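Local coordinates for rhusiopathiae surface protein B (Erysipelothrix rhusiopathiae, PDB 3V10), which probably binds collagen as a cell-wall-anchored surface adhesin, the present chain being its collagen-binding domain, built of Ig-like folds, at residues E231-N234 / K235-T239. Sequence-based numbering, arbitrary orientation.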
loop_
_atom_site.group_PDB
_atom_site.type_symbol
_atom_site.label_atom_id
_atom_site.label_comp_id
_atom_site.label_asym_id
_atom_site.label_seq_id
_atom_site.Cartn_x
_atom_site.Cartn_y
_atom_site.Cartn_z
ATOM N N GLU A 231 -19.492 5.344 17.471
ATOM C CA GLU A 231 -20.745 5.575 18.183
ATOM C C GLU A 231 -20.535 5.803 19.679
ATOM O O GLU A 231 -21.149 6.689 20.273
ATOM C CB GLU A 231 -21.684 4.387 17.976
ATOM C CG GLU A 231 -22.229 4.242 16.557
ATOM C CD GLU A 231 -21.151 4.027 15.499
ATOM O OE1 GLU A 231 -20.207 3.240 15.736
ATOM O OE2 GLU A 231 -21.260 4.641 14.416
ATOM N N ALA A 232 -19.674 4.992 20.284
ATOM C CA ALA A 232 -19.384 5.116 21.704
ATOM C C ALA A 232 -18.632 6.418 21.945
ATOM O O ALA A 232 -18.879 7.125 22.927
ATOM C CB ALA A 232 -18.547 3.929 22.169
ATOM N N PHE A 233 -17.711 6.728 21.038
ATOM C CA PHE A 233 -16.922 7.950 21.131
ATOM C C PHE A 233 -17.861 9.150 21.164
ATOM O O PHE A 233 -17.691 10.065 21.974
ATOM C CB PHE A 233 -15.990 8.071 19.925
ATOM C CG PHE A 233 -15.146 9.314 19.937
ATOM C CD1 PHE A 233 -13.947 9.350 20.642
ATOM C CD2 PHE A 233 -15.557 10.455 19.253
ATOM C CE1 PHE A 233 -13.166 10.507 20.665
ATOM C CE2 PHE A 233 -14.783 11.617 19.269
ATOM C CZ PHE A 233 -13.584 11.637 19.979
ATOM N N ASN A 234 -18.852 9.139 20.276
ATOM C CA ASN A 234 -19.820 10.226 20.189
ATOM C C ASN A 234 -20.666 10.393 21.447
ATOM O O ASN A 234 -21.246 11.456 21.667
ATOM C CB ASN A 234 -20.750 10.029 18.988
ATOM C CG ASN A 234 -20.034 10.194 17.664
ATOM O OD1 ASN A 234 -18.966 10.797 17.597
ATOM N ND2 ASN A 234 -20.626 9.668 16.599
ATOM N N LYS A 235 -20.740 9.348 22.263
ATOM C CA LYS A 235 -21.534 9.411 23.488
ATOM C C LYS A 235 -20.729 9.754 24.735
ATOM O O LYS A 235 -21.297 10.198 25.737
ATOM C CB LYS A 235 -22.254 8.079 23.725
ATOM C CG LYS A 235 -23.197 7.651 22.610
ATOM C CD LYS A 235 -24.014 6.422 23.013
ATOM C CE LYS A 235 -23.133 5.214 23.321
ATOM N NZ LYS A 235 -22.387 4.747 22.122
ATOM N N GLU A 236 -19.413 9.568 24.682
ATOM C CA GLU A 236 -18.578 9.821 25.852
ATOM C C GLU A 236 -17.445 10.837 25.736
ATOM O O GLU A 236 -17.217 11.614 26.665
ATOM C CB GLU A 236 -17.960 8.507 26.341
ATOM C CG GLU A 236 -18.942 7.435 26.770
ATOM C CD GLU A 236 -18.234 6.177 27.241
ATOM O OE1 GLU A 236 -17.497 5.565 26.436
ATOM O OE2 GLU A 236 -18.411 5.803 28.419
ATOM N N TYR A 237 -16.735 10.840 24.612
ATOM C CA TYR A 237 -15.581 11.727 24.474
ATOM C C TYR A 237 -15.646 12.917 23.530
ATOM O O TYR A 237 -14.880 13.864 23.680
ATOM C CB TYR A 237 -14.350 10.891 24.128
ATOM C CG TYR A 237 -14.094 9.772 25.104
ATOM C CD1 TYR A 237 -14.778 8.557 25.005
ATOM C CD2 TYR A 237 -13.195 9.937 26.155
ATOM C CE1 TYR A 237 -14.570 7.538 25.934
ATOM C CE2 TYR A 237 -12.981 8.923 27.088
ATOM C CZ TYR A 237 -13.670 7.731 26.973
ATOM O OH TYR A 237 -13.461 6.740 27.901
ATOM N N GLY A 238 -16.536 12.881 22.552
ATOM C CA GLY A 238 -16.605 13.998 21.636
ATOM C C GLY A 238 -17.566 13.763 20.498
ATOM O O GLY A 238 -18.574 13.084 20.665
ATOM N N THR A 239 -17.245 14.323 19.336
ATOM C CA THR A 239 -18.104 14.181 18.173
ATOM C C THR A 239 -17.299 13.923 16.908
ATOM O O THR A 239 -16.321 14.616 16.623
ATOM C CB THR A 239 -18.955 15.452 17.937
ATOM O OG1 THR A 239 -19.660 15.798 19.139
ATOM C CG2 THR A 239 -19.971 15.217 16.817
HETATM O O HOH W 1 -21.197 13.681 20.194
#
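Phe233 O gathers the backbone amides of Glu236, Tyr237 and Gly238 as the short helix 230-236 ends, the bond from Tyr237 N being 2.9 Å and that from Gly238 N 3.1 Å. One oxygen thus takes bonds from three, four and five residues ahead, as at a helix end where the last turn widens. Gly238 leaves helical geometry in an extended conformation (phi 174°), and glycine suits the place because, having no CB, it can lie close against Phe233 CE2. Its N lies over one face of the Phe233 ring, toward the rim. That ring is placed by a first torsion that sets CG anti to the backbone N (chi1 179°), and its CE1 meets Tyr237 CB at 3.7 Å, the two side chains crossing at a slant. Flat and apolar, Phe233 suits this buried position, where it also packs on Val217 of strand 208-221. The turn links edge strand 224-229 of one sheet to strand 239-243 of another in the Ig-like collagen-binding domain, and Tyr237 reaches back to the first of these, its OH hydrogen-bonded to Lys226. Asn234 suits the exit because its short amide can serve the chain beyond: OD1 accepts from Ile240 N and lies 3.5 Å from Thr239 CA. A CA-H...O contact also joins Asn234 CA to Gly238 O at 3.2 Å. A water donates to Asn234 O and also hydrogen-bonds Thr239 OG1, bridging helix end and new strand. On the exposed side, the long Lys235 chain bends at chi3 and chi4, curling its ammonium back to Glu231 O, where NZ makes a weak hydrogen bond of 3.0 Å.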